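Local coordinates for protein ATP-dependent CLP protease, putative (Plasmodium falciparum, PDB 2F6I) that probably cuts proteins into small peptides as the serine-protease catalytic domain of a ClpP subunit, in a process that depends on ATP, at residues L34-F37 with I42-T45; H68-I73 with S117-K122. All coordinates share one frame; numbering follows the deposited sequence.

In the fold
Contacts 1 and 2 come one after the other along the chain, and their centres lie about 14 Å apart. Both reach the same five-stranded parallel sheet. Contact 1 packs the end of helix 30-37 against the outermost strand within this chain, 41-44. Contact 2 joins the residue just before the neighbouring strand 71-77 to the loop ahead of strand 123-125, across the line of strand 99-104. The two meet directly where I42 N probably bonds to K72 O, at 2.8 Å, and where L44 packs on I73. Contact 1 is buried and lies where subunits meet in the fourteen-chain ClpP assembly, while contact 2, at the surface, ties together the starting ends of strands inside one subunit.

Contact 1 (L34-F37 with I42-T45); sequences LFFF and IYLT
Y43 turns the edge of its ring toward the face of F36 in a T-shaped (edge-to-face) aromatic pair. The ring centroids of F36 and Y43 are 5.7 Å apart, and their planes meet at 68°. The phenol oxygen comes closest. Y43 OH lies 3.5 Å above the F36 ring plane, offset toward the rim, and is 3.6 Å from F36 CE1. Behind the hydroxyl, Y43 CE1 reaches F36 CD1 at 4.0 Å. The opposite face of F36 is not bare. F35 CD1, from the same helix, lies over its centre, so the F36 ring is held between its neighbour and the tyrosine. F36 CB points toward strand 41-44, and with CG beside the backbone N (chi1 -80°) the ring presents a face to Y43.

These residues belong to the N-terminal part of the ClpP fold. Helix 30-37 ends, a short connection turns the chain, and strand 41-44 enters the sheet as its outermost strand in this subunit.

The second interaction is apolar packing of an aliphatic chain at a ring edge. F37 and I42 lie side by side with their side chains pointing the same way. I42 CG1 meets the edge of the F37 ring, in its plane, at 4.0 Å from F37 CD2. One atom further out, I42 CD1 is 4.1 Å from F37 CE2. With CG anti to the backbone N (chi1 -175°), F37 carries its ring alongside the isoleucine. No hydrogen bond crosses between the two segments.

L63 of helix 50-66 touches both F37 and I42, and K33 makes a cation-pi contact with Y43. In a second subunit S58 packs on F36 and L61 on Y43, while M28 of a third subunit packs on F37.

Contact 2 (H68-I73 with S117-K122); sequences HNDIKI and SGKKGK
D70 takes hydrogen bonds from two lysine ammonium groups, those of K119 and K122, on a single carboxylate oxygen. Its CB points toward the 117-122 loop and makes no contact of its own there. CG comes next, beside the backbone N (chi1 -78°), and stands 3.7 Å from K122 NZ. OD1 has a looser approach, with K119 NZ at 3.6 Å and no hydrogen bond. K122 NZ donates to D70 OD2 at 2.7 Å, from the syn side but 30° out of the carboxylate plane. K119 NZ donates to D70 OD2 at 3.1 Å, and here the oxygen uses its syn lone pair, on the side of OD1. Both are salt bridges, and the three residues form a small charge network. K119 NZ and K122 NZ, however, lie only 2.6 Å apart, implausibly short for two donors, so the exact placing of the lysine ends is doubtful.

K122 runs straight beyond CG, while K119 bends at chi3 (-61°). A type II beta turn brings the backbone ends of the two side chains near each other, closed by K122 N to K119 O at 2.6 Å. G121 takes the third position with a positive phi, as a type II turn allows.

D70 stands just before strand 71-77, and K122 just before strand 123-125. Strand 99-104 runs between these two in the parallel sheet, and its Q100 touches the side chains of both D70 and K122. The salt bridges thus span the central strand at the end where these strands begin, with helix 109-116 leading into the loop.

Contact 1 (L34-F37 with I42-T45)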
loop_
_atom_site.group_PDB
_atom_site.type_symbol
_atom_site.label_atom_id
_atom_site.label_comp_id
_atom_site.label_asym_id
_atom_site.label_seq_id
_atom_site.Cartn_x
_atom_site.Cartn_y
_atom_site.Cartn_z
ATOM N N LEU C 34 15.220 22.260 28.223
ATOM C CA LEU C 34 15.119 22.143 29.672
ATOM C C LEU C 34 15.817 23.326 30.337
ATOM O O LEU C 34 15.333 23.869 31.332
ATOM C CB LEU C 34 15.765 20.838 30.146
ATOM C CG LEU C 34 15.688 20.570 31.651
ATOM C CD1 LEU C 34 14.228 20.461 32.077
ATOM C CD2 LEU C 34 16.443 19.290 31.978
ATOM N N PHE C 35 16.958 23.719 29.782
ATOM C CA PHE C 35 17.716 24.838 30.320
ATOM C C PHE C 35 16.921 26.134 30.214
ATOM O O PHE C 35 17.026 27.003 31.078
ATOM C CB PHE C 35 19.054 24.969 29.587
ATOM C CG PHE C 35 19.747 26.284 29.812
ATOM C CD1 PHE C 35 19.452 27.389 29.013
ATOM C CD2 PHE C 35 20.687 26.426 30.828
ATOM C CE1 PHE C 35 20.082 28.612 29.222
ATOM C CE2 PHE C 35 21.324 27.649 31.046
ATOM C CZ PHE C 35 21.020 28.741 30.242
ATOM N N PHE C 36 16.134 26.270 29.151
ATOM C CA PHE C 36 15.325 27.468 28.983
ATOM C C PHE C 36 14.082 27.378 29.849
ATOM O O PHE C 36 13.621 28.381 30.392
ATOM C CB PHE C 36 14.927 27.662 27.519
ATOM C CG PHE C 36 16.012 28.266 26.680
ATOM C CD1 PHE C 36 16.660 27.515 25.708
ATOM C CD2 PHE C 36 16.404 29.584 26.881
ATOM C CE1 PHE C 36 17.687 28.073 24.946
ATOM C CE2 PHE C 36 17.427 30.148 26.128
ATOM C CZ PHE C 36 18.072 29.390 25.159
ATOM N N PHE C 37 13.547 26.169 29.982
ATOM C CA PHE C 37 12.362 25.961 30.796
ATOM C C PHE C 37 12.646 26.370 32.240
ATOM O O PHE C 37 11.821 27.018 32.883
ATOM C CB PHE C 37 11.937 24.494 30.751
ATOM C CG PHE C 37 10.647 24.218 31.467
ATOM C CD1 PHE C 37 10.582 23.247 32.459
ATOM C CD2 PHE C 37 9.492 24.926 31.143
ATOM C CE1 PHE C 37 9.382 22.983 33.122
ATOM C CE2 PHE C 37 8.289 24.669 31.797
ATOM C CZ PHE C 37 8.233 23.696 32.788
ATOM N N ILE C 42 9.602 29.280 27.471
ATOM C CA ILE C 42 8.944 28.194 26.757
ATOM C C ILE C 42 8.831 28.462 25.264
ATOM O O ILE C 42 8.767 29.612 24.826
ATOM C CB ILE C 42 7.516 27.962 27.305
ATOM C CG1 ILE C 42 7.582 27.471 28.747
ATOM C CG2 ILE C 42 6.773 26.951 26.436
ATOM C CD1 ILE C 42 6.220 27.238 29.364
ATOM N N TYR C 43 8.799 27.385 24.486
ATOM C CA TYR C 43 8.668 27.490 23.043
ATOM C C TYR C 43 7.352 26.888 22.567
ATOM O O TYR C 43 6.992 25.775 22.944
ATOM C CB TYR C 43 9.817 26.772 22.331
ATOM C CG TYR C 43 11.170 27.414 22.507
ATOM C CD1 TYR C 43 11.827 27.377 23.733
ATOM C CD2 TYR C 43 11.801 28.052 21.439
ATOM C CE1 TYR C 43 13.080 27.958 23.893
ATOM C CE2 TYR C 43 13.051 28.638 21.589
ATOM C CZ TYR C 43 13.685 28.587 22.818
ATOM O OH TYR C 43 14.922 29.167 22.974
ATOM N N LEU C 44 6.630 27.647 21.754
ATOM C CA LEU C 44 5.379 27.193 21.170
ATOM C C LEU C 44 5.708 27.242 19.688
ATOM O O LEU C 44 5.260 28.129 18.964
ATOM C CB LEU C 44 4.236 28.155 21.507
ATOM C CG LEU C 44 2.879 27.880 20.849
ATOM C CD1 LEU C 44 2.449 26.454 21.119
ATOM C CD2 LEU C 44 1.842 28.859 21.383
ATOM N N THR C 45 6.528 26.290 19.253
ATOM C CA THR C 45 6.967 26.232 17.867
ATOM C C THR C 45 6.429 25.037 17.094
ATOM O O THR C 45 7.001 24.636 16.081
ATOM C CB THR C 45 8.508 26.228 17.790
ATOM O OG1 THR C 45 9.027 25.166 18.601
ATOM C CG2 THR C 45 9.065 27.557 18.289
#

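Contact 2 (H68-I73 with S117-K122)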
loop_
_atom_site.group_PDB
_atom_site.type_symbol
_atom_site.label_atom_id
_atom_site.label_comp_id
_atom_site.label_asym_id
_atom_site.label_seq_id
_atom_site.Cartn_x
_atom_site.Cartn_y
_atom_site.Cartn_z
ATOM N N HIS C 68 5.739 33.217 40.797
ATOM C CA HIS C 68 4.860 33.940 39.889
ATOM C C HIS C 68 5.565 34.998 39.060
ATOM O O HIS C 68 4.964 36.002 38.680
ATOM C CB HIS C 68 3.708 34.572 40.672
ATOM C CG HIS C 68 2.802 33.572 41.321
ATOM N ND1 HIS C 68 1.785 33.933 42.179
ATOM C CD2 HIS C 68 2.757 32.222 41.233
ATOM C CE1 HIS C 68 1.155 32.849 42.592
ATOM N NE2 HIS C 68 1.725 31.797 42.033
ATOM N N ASN C 69 6.841 34.772 38.774
ATOM C CA ASN C 69 7.596 35.715 37.964
ATOM C C ASN C 69 7.134 35.586 36.520
ATOM O O ASN C 69 6.350 34.699 36.186
ATOM C CB ASN C 69 9.099 35.432 38.062
ATOM C CG ASN C 69 9.618 35.541 39.482
ATOM O OD1 ASN C 69 9.257 36.461 40.219
ATOM N ND2 ASN C 69 10.477 34.607 39.872
ATOM N N ASP C 70 7.622 36.472 35.661
ATOM C CA ASP C 70 7.240 36.454 34.257
ATOM C C ASP C 70 7.686 35.210 33.489
ATOM O O ASP C 70 8.805 34.721 33.649
ATOM C CB ASP C 70 7.779 37.708 33.561
ATOM C CG ASP C 70 6.944 38.941 33.854
ATOM O OD1 ASP C 70 6.458 39.078 34.997
ATOM O OD2 ASP C 70 6.781 39.778 32.941
ATOM N N ILE C 71 6.780 34.707 32.657
ATOM C CA ILE C 71 7.039 33.551 31.812
ATOM C C ILE C 71 7.136 34.074 30.379
ATOM O O ILE C 71 6.249 34.797 29.917
ATOM C CB ILE C 71 5.883 32.525 31.885
ATOM C CG1 ILE C 71 5.791 31.937 33.293
ATOM C CG2 ILE C 71 6.099 31.422 30.858
ATOM C CD1 ILE C 71 4.618 30.992 33.485
ATOM N N LYS C 72 8.215 33.724 29.685
ATOM C CA LYS C 72 8.400 34.160 28.306
ATOM C C LYS C 72 8.095 33.012 27.348
ATOM O O LYS C 72 8.567 31.887 27.540
ATOM C CB LYS C 72 9.831 34.641 28.077
ATOM C CG LYS C 72 10.090 35.084 26.648
ATOM C CD LYS C 72 11.563 35.370 26.385
ATOM C CE LYS C 72 12.051 36.593 27.142
ATOM N NZ LYS C 72 13.470 36.896 26.797
ATOM N N ILE C 73 7.311 33.302 26.313
ATOM C CA ILE C 73 6.944 32.290 25.332
ATOM C C ILE C 73 7.248 32.710 23.895
ATOM O O ILE C 73 6.669 33.672 23.384
ATOM C CB ILE C 73 5.439 31.945 25.425
ATOM C CG1 ILE C 73 5.124 31.370 26.807
ATOM C CG2 ILE C 73 5.058 30.946 24.339
ATOM C CD1 ILE C 73 3.686 30.930 26.977
ATOM N N SER C 117 -2.484 37.872 23.395
ATOM C CA SER C 117 -2.953 37.861 24.775
ATOM C C SER C 117 -1.837 38.077 25.791
ATOM O O SER C 117 -2.072 38.024 26.995
ATOM C CB SER C 117 -3.672 36.549 25.082
ATOM O OG SER C 117 -2.805 35.445 24.907
ATOM N N GLY C 118 -0.625 38.322 25.306
ATOM C CA GLY C 118 0.488 38.541 26.212
ATOM C C GLY C 118 0.272 39.780 27.059
ATOM O O GLY C 118 -0.587 40.606 26.745
ATOM N N LYS C 119 1.044 39.916 28.134
ATOM C CA LYS C 119 0.913 41.075 29.006
ATOM C C LYS C 119 1.019 42.327 28.150
ATOM O O LYS C 119 2.017 42.521 27.451
ATOM C CB LYS C 119 2.021 41.105 30.063
ATOM C CG LYS C 119 1.838 42.231 31.076
ATOM C CD LYS C 119 3.121 42.595 31.827
ATOM C CE LYS C 119 3.669 41.434 32.641
ATOM N NZ LYS C 119 4.646 41.845 33.695
ATOM N N LYS C 120 -0.009 43.170 28.198
ATOM C CA LYS C 120 -0.012 44.402 27.421
ATOM C C LYS C 120 1.309 45.129 27.649
ATOM O O LYS C 120 1.719 45.357 28.788
ATOM C CB LYS C 120 -1.184 45.284 27.833
ATOM N N GLY C 121 1.977 45.477 26.555
ATOM C CA GLY C 121 3.253 46.158 26.648
ATOM C C GLY C 121 4.404 45.179 26.539
ATOM O O GLY C 121 5.553 45.578 26.355
ATOM N N LYS C 122 4.100 43.889 26.647
ATOM C CA LYS C 122 5.133 42.863 26.564
ATOM C C LYS C 122 4.898 41.853 25.446
ATOM O O LYS C 122 5.316 40.701 25.536
ATOM C CB LYS C 122 5.266 42.140 27.906
ATOM C CG LYS C 122 5.756 43.042 29.025
ATOM C CD LYS C 122 6.072 42.255 30.289
ATOM C CE LYS C 122 6.597 43.173 31.388
ATOM N NZ LYS C 122 6.966 42.432 32.628
#